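Local coordinates for protein adenosylmethionine-8-amino-7-oxononanoate aminotransferase (Methanocaldococcus jannaschii, PDB 6ZHK) that probably catalyses PLP-dependent transfer of the amino group of S-adenosylmethionine to 7-keto-8-aminopelargonic acid, giving 7,8-diaminopelargonic acid for biotin synthesis, at residues K301-G306 / S347-T352; C64-H69 / F274-K279; A125-I130 / V160-V165; G242-P247 / D387-G392. One frame throughout, in Å; residues are numbered along the deposited sequence.

Interaction 1: K301-G306 / S347-T352; sequences KGLTGG and SAALAT
The Thr304-Gly305 peptide is the flat group most directly engaged here: Thr352 OG1 stands over one of its faces, 3.1 Å from Thr304 C. The preceding peptide is met at its oxygen, from both sides of its plane. Ala349 CA approaches Leu303 O at 3.4 Å as a CA-H...O contact, while Thr352 CB comes from the other side at 3.7 Å. Side chains fill in around these backbone groups, with Leu303 CD1 on Ala349 CB and Thr304 CB 3.8 Å from Ala348 CB.

With OG1 beside its own backbone N (chi1 -60°), the hydroxyl of Thr352 points back along helix 343-358 and donates to Ala348 O at 3.0 Å, from above the carbonyl plane. An alanine at Thr352 would forfeit that bond and is likely to open a gap over the Thr304-Gly305 peptide. Gly305 suits the tight fit, since any CB on it would run into Thr352 OG1. Tyr339 of the second subunit packs on Thr304.

The segment 301-306 begins at Lys301, the predicted cofactor-bearing lysine of this class-III aminotransferase, without cofactor in this structure. Its turn is seated on the helix by shape: neither threonine hydroxyl bonds across the interface, that of Thr352 being spent on Ala348 O of its own helix and that of Thr304 on Leu308 O, and buried Leu303 O has the CA-H contact but no conventional donor.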
loop_
_atom_site.group_PDB
_atom_site.type_symbol
_atom_site.label_atom_id
_atom_site.label_comp_id
_atom_site.label_asym_id
_atom_site.label_seq_id
_atom_site.Cartn_x
_atom_site.Cartn_y
_atom_site.Cartn_z
ATOM N N LYS A 301 -2.244 4.025 -10.052
ATOM C CA LYS A 301 -3.491 3.758 -10.764
ATOM C C LYS A 301 -3.217 3.218 -12.155
ATOM O O LYS A 301 -2.999 2.032 -12.257
ATOM C CB LYS A 301 -4.426 4.975 -10.836
ATOM C CG LYS A 301 -5.134 5.318 -9.546
ATOM C CD LYS A 301 -5.953 6.628 -9.622
ATOM C CE LYS A 301 -6.453 7.118 -8.281
ATOM N NZ LYS A 301 -7.486 6.213 -7.766
ATOM N N GLY A 302 -3.192 4.092 -13.192
ATOM C CA GLY A 302 -3.130 3.625 -14.577
ATOM C C GLY A 302 -1.788 3.003 -14.986
ATOM O O GLY A 302 -1.661 2.484 -16.092
ATOM N N LEU A 303 -0.775 3.130 -14.111
ATOM C CA LEU A 303 0.533 2.556 -14.324
ATOM C C LEU A 303 0.444 1.125 -14.871
ATOM O O LEU A 303 1.228 0.785 -15.759
ATOM C CB LEU A 303 1.327 2.716 -13.020
ATOM C CG LEU A 303 2.710 2.111 -12.959
ATOM C CD1 LEU A 303 3.648 2.642 -14.056
ATOM C CD2 LEU A 303 3.327 2.481 -11.620
ATOM N N THR A 304 -0.428 0.256 -14.295
ATOM C CA THR A 304 -0.523 -1.131 -14.729
ATOM C C THR A 304 -1.673 -1.321 -15.724
ATOM O O THR A 304 -2.087 -2.436 -15.960
ATOM C CB THR A 304 -0.765 -2.040 -13.514
ATOM O OG1 THR A 304 -1.957 -1.484 -12.963
ATOM C CG2 THR A 304 0.367 -1.931 -12.532
ATOM N N GLY A 305 -2.211 -0.203 -16.234
ATOM C CA GLY A 305 -3.394 -0.218 -17.095
ATOM C C GLY A 305 -4.661 -0.512 -16.310
ATOM O O GLY A 305 -5.717 -0.637 -16.890
ATOM N N GLY A 306 -4.555 -0.604 -14.979
ATOM C CA GLY A 306 -5.728 -0.735 -14.156
ATOM C C GLY A 306 -5.833 -2.149 -13.607
ATOM O O GLY A 306 -6.862 -2.477 -13.033
ATOM N N SER A 347 5.326 -6.467 -14.524
ATOM C CA SER A 347 5.011 -7.030 -15.847
ATOM C C SER A 347 3.775 -6.336 -16.444
ATOM O O SER A 347 3.804 -6.032 -17.648
ATOM C CB SER A 347 4.831 -8.522 -15.757
ATOM O OG SER A 347 3.584 -8.824 -15.125
ATOM N N ALA A 348 2.713 -6.065 -15.635
ATOM C CA ALA A 348 1.529 -5.369 -16.144
ATOM C C ALA A 348 1.932 -3.988 -16.654
ATOM O O ALA A 348 1.465 -3.548 -17.723
ATOM C CB ALA A 348 0.392 -5.289 -15.165
ATOM N N ALA A 349 2.775 -3.283 -15.878
ATOM C CA ALA A 349 3.144 -1.936 -16.282
ATOM C C ALA A 349 3.965 -1.931 -17.565
ATOM O O ALA A 349 3.837 -1.001 -18.371
ATOM C CB ALA A 349 3.908 -1.210 -15.182
ATOM N N LEU A 350 4.896 -2.894 -17.704
ATOM C CA LEU A 350 5.693 -2.995 -18.918
ATOM C C LEU A 350 4.782 -3.132 -20.121
ATOM O O LEU A 350 4.968 -2.413 -21.115
ATOM C CB LEU A 350 6.665 -4.187 -18.831
ATOM C CG LEU A 350 7.914 -3.939 -17.989
ATOM C CD1 LEU A 350 8.670 -5.253 -17.738
ATOM C CD2 LEU A 350 8.857 -2.924 -18.666
ATOM N N ALA A 351 3.781 -4.038 -20.012
ATOM C CA ALA A 351 2.857 -4.206 -21.127
ATOM C C ALA A 351 2.108 -2.908 -21.415
ATOM O O ALA A 351 1.905 -2.560 -22.586
ATOM C CB ALA A 351 1.853 -5.317 -20.902
ATOM N N THR A 352 1.689 -2.220 -20.334
ATOM C CA THR A 352 0.964 -0.973 -20.470
ATOM C C THR A 352 1.782 0.017 -21.290
ATOM O O THR A 352 1.235 0.638 -22.232
ATOM C CB THR A 352 0.466 -0.424 -19.130
ATOM O OG1 THR A 352 -0.400 -1.414 -18.587
ATOM C CG2 THR A 352 -0.359 0.850 -19.230
#

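Interaction 2: C64-H69 / F274-K279; sequences CNLFGH and FGRTGK
The nearest CA atoms of the two loops, those of Leu66 and Phe274, are 8.2 Å apart, so side chains bridge two irregular segments. Each loop has its own motif: a type I beta turn from Gly275 to Gly278, and an Asx motif in which Asn65 OD1 accepts from Gly68 N. The turn is closed by Gly278 N to Gly275 O at 3.0 Å.

Arg276, the second residue of the turn, supplies the polar link. Its chain folds at chi2 (72°) and chi3 (81°), which brings the guanidinium end-on to a single acceptor: NH1 donates to Asn65 O at 3.1 Å and NH2 to the same Asn65 O at 3.2 Å. Both nitrogens reach that carbonyl from one face of its plane, and the bonds are bent, with an angle of 142° at the NH1 hydrogen. Leu66 CD2 lies over one face of the guanidinium, offset toward its rim. A leucine in place of Arg276 would remove both donors and would probably leave buried Asn65 O with little more than its weak bond to Ser60. A weak bond from NH1 to Pro441 O reaches a third loop.

The isobutyl group of Leu66 lies across the base of Phe274, CD1 to CB at 4.1 Å. Beside it, Leu66 CD2 sits 3.8 Å from Phe274 O, a buried carbonyl oxygen with no hydrogen-bonding partner in the model.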
loop_
_atom_site.group_PDB
_atom_site.type_symbol
_atom_site.label_atom_id
_atom_site.label_comp_id
_atom_site.label_asym_id
_atom_site.label_seq_id
_atom_site.Cartn_x
_atom_site.Cartn_y
_atom_site.Cartn_z
ATOM N N CYS A 64 -8.427 4.065 -12.762
ATOM C CA CYS A 64 -7.220 3.290 -13.073
ATOM C C CYS A 64 -7.266 2.525 -14.405
ATOM O O CYS A 64 -6.206 2.130 -14.928
ATOM C CB CYS A 64 -6.871 2.342 -11.927
ATOM S SG CYS A 64 -8.107 1.032 -11.694
ATOM N N ASN A 65 -8.461 2.184 -14.902
ATOM C CA ASN A 65 -8.505 1.291 -16.067
ATOM C C ASN A 65 -8.200 2.111 -17.326
ATOM O O ASN A 65 -8.851 3.090 -17.566
ATOM C CB ASN A 65 -9.844 0.556 -16.104
ATOM C CG ASN A 65 -9.923 -0.384 -17.297
ATOM O OD1 ASN A 65 -10.007 0.049 -18.449
ATOM N ND2 ASN A 65 -9.681 -1.655 -17.026
ATOM N N LEU A 66 -7.225 1.716 -18.141
ATOM C CA LEU A 66 -6.883 2.562 -19.282
ATOM C C LEU A 66 -7.466 1.969 -20.555
ATOM O O LEU A 66 -7.822 2.704 -21.449
ATOM C CB LEU A 66 -5.365 2.565 -19.464
ATOM C CG LEU A 66 -4.542 3.294 -18.380
ATOM C CD1 LEU A 66 -3.102 3.337 -18.813
ATOM C CD2 LEU A 66 -5.092 4.700 -18.104
ATOM N N PHE A 67 -7.395 0.665 -20.695
ATOM C CA PHE A 67 -7.578 0.060 -22.010
ATOM C C PHE A 67 -8.677 -1.002 -22.029
ATOM O O PHE A 67 -8.729 -1.804 -22.979
ATOM C CB PHE A 67 -6.258 -0.562 -22.471
ATOM C CG PHE A 67 -5.187 0.471 -22.656
ATOM C CD1 PHE A 67 -5.412 1.594 -23.456
ATOM C CD2 PHE A 67 -3.949 0.298 -22.031
ATOM C CE1 PHE A 67 -4.427 2.558 -23.607
ATOM C CE2 PHE A 67 -2.960 1.255 -22.195
ATOM C CZ PHE A 67 -3.190 2.364 -22.999
ATOM N N GLY A 68 -9.526 -1.002 -21.018
ATOM C CA GLY A 68 -10.601 -1.992 -20.982
ATOM C C GLY A 68 -10.216 -3.150 -20.068
ATOM O O GLY A 68 -9.096 -3.155 -19.537
ATOM N N HIS A 69 -11.120 -4.116 -19.919
ATOM C CA HIS A 69 -10.991 -5.206 -18.977
ATOM C C HIS A 69 -10.553 -6.514 -19.625
ATOM O O HIS A 69 -10.497 -7.543 -18.922
ATOM C CB HIS A 69 -12.307 -5.398 -18.204
ATOM C CG HIS A 69 -12.619 -4.240 -17.331
ATOM N ND1 HIS A 69 -11.997 -4.068 -16.073
ATOM C CD2 HIS A 69 -13.417 -3.165 -17.531
ATOM C CE1 HIS A 69 -12.507 -2.994 -15.516
ATOM N NE2 HIS A 69 -13.342 -2.394 -16.400
ATOM N N PHE A 274 -0.414 8.865 -17.228
ATOM C CA PHE A 274 -0.727 7.859 -18.233
ATOM C C PHE A 274 -1.933 8.245 -19.063
ATOM O O PHE A 274 -2.783 7.410 -19.347
ATOM C CB PHE A 274 -0.833 6.487 -17.570
ATOM C CG PHE A 274 0.488 6.133 -16.963
ATOM C CD1 PHE A 274 1.553 5.738 -17.752
ATOM C CD2 PHE A 274 0.697 6.340 -15.609
ATOM C CE1 PHE A 274 2.811 5.486 -17.215
ATOM C CE2 PHE A 274 1.929 6.052 -15.052
ATOM C CZ PHE A 274 2.963 5.608 -15.847
ATOM N N GLY A 275 -1.992 9.528 -19.435
ATOM C CA GLY A 275 -2.844 9.988 -20.529
ATOM C C GLY A 275 -4.207 10.583 -20.132
ATOM O O GLY A 275 -4.834 11.163 -21.011
ATOM N N ARG A 276 -4.688 10.448 -18.863
ATOM C CA ARG A 276 -6.064 10.843 -18.579
ATOM C C ARG A 276 -6.377 12.309 -18.916
ATOM O O ARG A 276 -7.492 12.605 -19.324
ATOM C CB ARG A 276 -6.501 10.461 -17.158
ATOM C CG ARG A 276 -7.985 10.150 -17.019
ATOM C CD ARG A 276 -8.298 8.820 -17.685
ATOM N NE ARG A 276 -7.928 7.761 -16.710
ATOM C CZ ARG A 276 -8.381 6.522 -16.734
ATOM N NH1 ARG A 276 -9.145 6.142 -17.728
ATOM N NH2 ARG A 276 -8.011 5.627 -15.828
ATOM N N THR A 277 -5.431 13.244 -18.741
ATOM C CA THR A 277 -5.723 14.662 -18.996
ATOM C C THR A 277 -5.546 15.035 -20.460
ATOM O O THR A 277 -5.851 16.158 -20.832
ATOM C CB THR A 277 -4.846 15.636 -18.192
ATOM O OG1 THR A 277 -3.500 15.479 -18.647
ATOM C CG2 THR A 277 -4.902 15.374 -16.701
ATOM N N GLY A 278 -4.995 14.114 -21.268
ATOM C CA GLY A 278 -4.788 14.344 -22.690
ATOM C C GLY A 278 -3.311 14.344 -23.028
ATOM O O GLY A 278 -2.945 14.254 -24.177
ATOM N N LYS A 279 -2.454 14.473 -22.004
ATOM C CA LYS A 279 -1.018 14.334 -22.204
ATOM C C LYS A 279 -0.551 13.113 -21.417
ATOM O O LYS A 279 -1.246 12.724 -20.493
ATOM C CB LYS A 279 -0.328 15.486 -21.484
ATOM C CG LYS A 279 -0.391 16.833 -22.178
ATOM C CD LYS A 279 0.509 17.751 -21.401
ATOM C CE LYS A 279 0.068 19.190 -21.431
ATOM N NZ LYS A 279 1.272 20.032 -21.230
#

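Interaction 3: A125-I130 / V160-V165; sequences AVEIAI and VGAMSV
Glu127 makes the polar link between helices 122-140 and 160-165, whose segment axes cross at 75° and approach to 8.6 Å. Its OE2 takes Ala162 N at 3.1 Å with an angle of 150° at the hydrogen, the donor standing well above the carboxylate plane. Gly161 N comes nearer to OE2, at 2.8 Å, but its N-H points too far aside for more than a weak bond. Thr159 OG1, just before the second helix, is a further partner of OE2, while OE1 bonds Val160 N of the second subunit. A bend at chi2 (-101°) swings the carboxylate over the first turn of helix 160-165, where the amide groups and helix dipole would tend to stabilise its negative charge.

The backbones come nearest at Gly161, where the lack of a side chain lets the helices approach. The CA atoms of Glu127 and Gly161 are 5.5 Å apart, and a CB on Gly161 would collide with Glu127 OE1. Ile130 CD1 also makes a van der Waals contact with the backbone here, 3.4 Å from Gly161 O.

The apolar contacts flank the glutamate on the first helix, at Val126 and Ile130, and gather at Val165 on the second. Ile130 and Val165 meet tip to tip, CD1 to CG1 at 3.6 Å. Val126 CG1 touches Val165 CG2 more loosely, at 4.3 Å.

Beneath this layer runs the seven-stranded sheet of the PLP domain: Val126 and Val165 both rest on Ile232 of strand 228-234, and Ala125 and Ala129 pack on strand 296-299. Helix 122-140 starts at Gly122 and Ala123, predicted to bind the cofactor, and Thr159 and Leu178 of the second subunit pack against Glu127 and Ile130.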
loop_
_atom_site.group_PDB
_atom_site.type_symbol
_atom_site.label_atom_id
_atom_site.label_comp_id
_atom_site.label_asym_id
_atom_site.label_seq_id
_atom_site.Cartn_x
_atom_site.Cartn_y
_atom_site.Cartn_z
ATOM N N ALA A 125 3.041 6.113 -2.392
ATOM C CA ALA A 125 4.004 6.857 -3.183
ATOM C C ALA A 125 4.145 8.267 -2.610
ATOM O O ALA A 125 5.238 8.832 -2.549
ATOM C CB ALA A 125 3.538 6.930 -4.623
ATOM N N VAL A 126 3.028 8.840 -2.181
ATOM C CA VAL A 126 3.045 10.182 -1.592
ATOM C C VAL A 126 3.710 10.152 -0.197
ATOM O O VAL A 126 4.499 11.008 0.148
ATOM C CB VAL A 126 1.589 10.695 -1.550
ATOM C CG1 VAL A 126 1.446 11.823 -0.552
ATOM C CG2 VAL A 126 1.111 11.116 -2.923
ATOM N N GLU A 127 3.476 9.107 0.622
ATOM C CA GLU A 127 4.130 9.004 1.922
ATOM C C GLU A 127 5.646 8.902 1.733
ATOM O O GLU A 127 6.437 9.445 2.494
ATOM C CB GLU A 127 3.687 7.715 2.630
ATOM C CG GLU A 127 2.206 7.712 3.040
ATOM C CD GLU A 127 1.918 8.004 4.501
ATOM O OE1 GLU A 127 2.903 8.187 5.265
ATOM O OE2 GLU A 127 0.705 8.072 4.866
ATOM N N ILE A 128 6.073 8.254 0.655
ATOM C CA ILE A 128 7.484 8.089 0.401
ATOM C C ILE A 128 8.065 9.421 -0.065
ATOM O O ILE A 128 9.178 9.794 0.365
ATOM C CB ILE A 128 7.707 6.973 -0.651
ATOM C CG1 ILE A 128 7.399 5.607 -0.014
ATOM C CG2 ILE A 128 9.133 7.031 -1.226
ATOM C CD1 ILE A 128 7.202 4.492 -1.110
ATOM N N ALA A 129 7.313 10.119 -0.920
ATOM C CA ALA A 129 7.720 11.449 -1.356
ATOM C C ALA A 129 7.882 12.353 -0.120
ATOM O O ALA A 129 8.833 13.122 -0.020
ATOM C CB ALA A 129 6.714 12.036 -2.338
ATOM N N ILE A 130 6.907 12.329 0.780
ATOM C CA ILE A 130 6.962 13.152 1.990
ATOM C C ILE A 130 8.270 12.846 2.733
ATOM O O ILE A 130 8.947 13.771 3.186
ATOM C CB ILE A 130 5.691 12.911 2.873
ATOM C CG1 ILE A 130 4.477 13.636 2.298
ATOM C CG2 ILE A 130 5.900 13.245 4.359
ATOM C CD1 ILE A 130 3.153 13.149 2.978
ATOM N N VAL A 160 -1.888 8.119 7.131
ATOM C CA VAL A 160 -1.784 9.324 7.992
ATOM C C VAL A 160 -0.955 10.427 7.321
ATOM O O VAL A 160 -1.295 11.597 7.363
ATOM C CB VAL A 160 -1.234 8.931 9.370
ATOM C CG1 VAL A 160 -0.813 10.130 10.205
ATOM C CG2 VAL A 160 -2.320 8.124 10.105
ATOM N N GLY A 161 0.178 10.062 6.728
ATOM C CA GLY A 161 0.972 11.033 5.996
ATOM C C GLY A 161 0.231 11.659 4.823
ATOM O O GLY A 161 0.248 12.915 4.672
ATOM N N ALA A 162 -0.429 10.781 4.019
ATOM C CA ALA A 162 -1.216 11.304 2.894
ATOM C C ALA A 162 -2.340 12.217 3.387
ATOM O O ALA A 162 -2.608 13.231 2.771
ATOM C CB ALA A 162 -1.807 10.140 2.075
ATOM N N MET A 163 -3.025 11.819 4.470
ATOM C CA MET A 163 -4.136 12.649 4.968
ATOM C C MET A 163 -3.587 14.015 5.442
ATOM O O MET A 163 -4.297 15.002 5.326
ATOM C CB MET A 163 -4.847 12.008 6.190
ATOM C CG MET A 163 -5.679 10.803 5.825
ATOM S SD MET A 163 -6.734 10.342 7.236
ATOM C CE MET A 163 -5.538 9.549 8.319
ATOM N N SER A 164 -2.413 14.043 6.087
ATOM C CA SER A 164 -1.853 15.276 6.690
ATOM C C SER A 164 -1.667 16.321 5.595
ATOM O O SER A 164 -2.044 17.476 5.785
ATOM C CB SER A 164 -0.499 15.072 7.390
ATOM O OG SER A 164 -0.697 14.158 8.458
ATOM N N VAL A 165 -1.164 15.871 4.450
ATOM C CA VAL A 165 -0.804 16.859 3.432
ATOM C C VAL A 165 -1.989 17.167 2.544
ATOM O O VAL A 165 -1.979 18.186 1.804
ATOM C CB VAL A 165 0.428 16.485 2.605
ATOM C CG1 VAL A 165 1.711 16.432 3.428
ATOM C CG2 VAL A 165 0.220 15.224 1.764
#

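Interaction 4: G242-P247 / D387-G392; sequences GMIPYP and DVRGRG
A small beta hairpin, strands 237-238 and 244-245, with a G1 bulge where Met243 and Ile244 both face Met238, rests here on strand 385-391, an outermost strand of a three-stranded antiparallel sheet. The touching parts run 69° apart, and the nearest CA atoms, those of Pro245 and Gly390, are 5.5 Å from each other.

Arg389 holds the bulge end. It grips Gly242 O side-on, NE at 2.9 Å nearly along the C=O axis and NH2 at 3.0 Å, with the oxygen in the guanidinium plane. Ile244 CG1 covers one face of that group. NH1 forms a salt bridge to Asp387 OD2 at 2.7 Å through the anti lone pair, and another to Glu398 outside the two segments; partners on both the NE/NH2 side and at NH1 would hold the guanidinium in its plane. Its CG, set over the backbone by chi1 of 79°, meets Pro245 CD at 3.8 Å, the proline ring lying across the chain at about a right angle.

The extended chain of Arg391 runs past Pro245 CB to the far end, where NE is held by Gly236 O and NH2 by a salt bridge to Asp248. Arg391 NH2 also makes a weak bond to Tyr246 O at 2.8 Å.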
loop_
_atom_site.group_PDB
_atom_site.type_symbol
_atom_site.label_atom_id
_atom_site.label_comp_id
_atom_site.label_asym_id
_atom_site.label_seq_id
_atom_site.Cartn_x
_atom_site.Cartn_y
_atom_site.Cartn_z
ATOM N N GLY A 242 -13.697 16.991 -6.991
ATOM C CA GLY A 242 -14.779 16.995 -7.963
ATOM C C GLY A 242 -14.317 17.356 -9.371
ATOM O O GLY A 242 -15.015 18.098 -10.094
ATOM N N MET A 243 -13.107 16.887 -9.731
ATOM C CA MET A 243 -12.490 17.094 -11.019
ATOM C C MET A 243 -12.415 18.577 -11.327
ATOM O O MET A 243 -12.777 18.982 -12.420
ATOM C CB MET A 243 -13.227 16.335 -12.153
ATOM C CG MET A 243 -13.257 14.828 -11.885
ATOM S SD MET A 243 -11.561 14.156 -11.965
ATOM C CE MET A 243 -11.775 12.719 -10.892
ATOM N N ILE A 244 -11.872 19.370 -10.392
ATOM C CA ILE A 244 -11.720 20.781 -10.702
ATOM C C ILE A 244 -10.317 21.042 -11.245
ATOM O O ILE A 244 -9.331 20.774 -10.583
ATOM C CB ILE A 244 -11.964 21.610 -9.431
ATOM C CG1 ILE A 244 -13.216 21.137 -8.677
ATOM C CG2 ILE A 244 -12.022 23.082 -9.814
ATOM C CD1 ILE A 244 -13.369 21.742 -7.289
ATOM N N PRO A 245 -10.165 21.613 -12.458
ATOM C CA PRO A 245 -8.840 21.886 -12.989
ATOM C C PRO A 245 -8.208 22.984 -12.132
ATOM O O PRO A 245 -8.886 23.892 -11.635
ATOM C CB PRO A 245 -9.058 22.433 -14.421
ATOM C CG PRO A 245 -10.533 22.794 -14.457
ATOM C CD PRO A 245 -11.252 22.030 -13.355
ATOM N N TYR A 246 -6.881 22.922 -12.021
ATOM C CA TYR A 246 -6.105 24.084 -11.625
ATOM C C TYR A 246 -6.093 25.001 -12.843
ATOM O O TYR A 246 -5.962 24.498 -13.957
ATOM C CB TYR A 246 -4.654 23.654 -11.468
ATOM C CG TYR A 246 -4.347 22.898 -10.201
ATOM C CD1 TYR A 246 -4.881 21.643 -9.991
ATOM C CD2 TYR A 246 -3.504 23.414 -9.242
ATOM C CE1 TYR A 246 -4.608 20.930 -8.844
ATOM C CE2 TYR A 246 -3.189 22.692 -8.097
ATOM C CZ TYR A 246 -3.788 21.464 -7.884
ATOM O OH TYR A 246 -3.560 20.714 -6.762
ATOM N N PRO A 247 -6.188 26.339 -12.702
ATOM C CA PRO A 247 -6.078 27.214 -13.878
ATOM C C PRO A 247 -4.758 27.010 -14.610
ATOM O O PRO A 247 -3.747 26.687 -13.992
ATOM C CB PRO A 247 -6.092 28.623 -13.259
ATOM C CG PRO A 247 -6.797 28.462 -11.944
ATOM C CD PRO A 247 -6.398 27.079 -11.457
ATOM N N ASP A 387 -22.183 23.286 -13.304
ATOM C CA ASP A 387 -20.854 23.450 -13.876
ATOM C C ASP A 387 -20.449 22.153 -14.553
ATOM O O ASP A 387 -20.725 21.068 -14.033
ATOM C CB ASP A 387 -19.844 23.899 -12.791
ATOM C CG ASP A 387 -18.466 24.342 -13.289
ATOM O OD1 ASP A 387 -18.405 25.028 -14.347
ATOM O OD2 ASP A 387 -17.456 24.001 -12.600
ATOM N N VAL A 388 -19.862 22.297 -15.736
ATOM C CA VAL A 388 -19.204 21.214 -16.458
ATOM C C VAL A 388 -17.743 21.599 -16.627
ATOM O O VAL A 388 -17.436 22.630 -17.217
ATOM C CB VAL A 388 -19.835 20.865 -17.819
ATOM C CG1 VAL A 388 -19.057 19.738 -18.517
ATOM C CG2 VAL A 388 -21.301 20.474 -17.663
ATOM N N ARG A 389 -16.843 20.783 -16.076
ATOM C CA ARG A 389 -15.445 21.192 -16.046
ATOM C C ARG A 389 -14.551 19.967 -16.019
ATOM O O ARG A 389 -15.013 18.883 -15.681
ATOM C CB ARG A 389 -15.170 22.086 -14.832
ATOM C CG ARG A 389 -14.991 21.352 -13.507
ATOM C CD ARG A 389 -16.261 20.789 -12.968
ATOM N NE ARG A 389 -16.208 20.339 -11.569
ATOM C CZ ARG A 389 -16.813 20.935 -10.530
ATOM N NH1 ARG A 389 -17.515 22.047 -10.695
ATOM N NH2 ARG A 389 -16.833 20.335 -9.360
ATOM N N GLY A 390 -13.274 20.161 -16.368
ATOM C CA GLY A 390 -12.319 19.073 -16.258
ATOM C C GLY A 390 -11.152 19.273 -17.209
ATOM O O GLY A 390 -11.044 20.330 -17.834
ATOM N N ARG A 391 -10.341 18.230 -17.383
ATOM C CA ARG A 391 -9.279 18.233 -18.377
ATOM C C ARG A 391 -9.246 16.866 -19.053
ATOM O O ARG A 391 -9.252 15.839 -18.370
ATOM C CB ARG A 391 -7.896 18.384 -17.734
ATOM C CG ARG A 391 -7.615 19.697 -17.027
ATOM C CD ARG A 391 -6.104 19.717 -16.694
ATOM N NE ARG A 391 -5.729 20.997 -16.115
ATOM C CZ ARG A 391 -5.460 22.065 -16.856
ATOM N NH1 ARG A 391 -5.438 21.967 -18.176
ATOM N NH2 ARG A 391 -5.102 23.191 -16.256
ATOM N N GLY A 392 -9.283 16.854 -20.382
ATOM C CA GLY A 392 -9.259 15.603 -21.158
ATOM C C GLY A 392 -10.407 14.660 -20.769
ATOM O O GLY A 392 -11.583 15.056 -20.787
#

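How the interactions relate
Interactions 1 and 2 form one continuous body of packing, their centres 10 Å apart: Leu66 N probably bonds Gly305 O at 3.1 Å, and Leu303 CD1 touches Phe274 CZ at 3.5 Å. Segment 301-306 begins at the predicted cofactor lysine, Lys301, and the side chain of Cys64, in interaction 2, lies about 4 Å from that of Lys301. Interaction 2 also reaches interaction 4, centre to centre 17 Å, through Thr277 CB and Arg391 CB at 4.1 Å. Interaction 3 stands apart, with centres 23 to 24 Å from the others, yet the side chain of Val126 comes within about 4 Å of that of Asp268, a predicted PLP ligand. Interactions 1, 2 and 3 touch the second subunit, whereas interaction 4 does not.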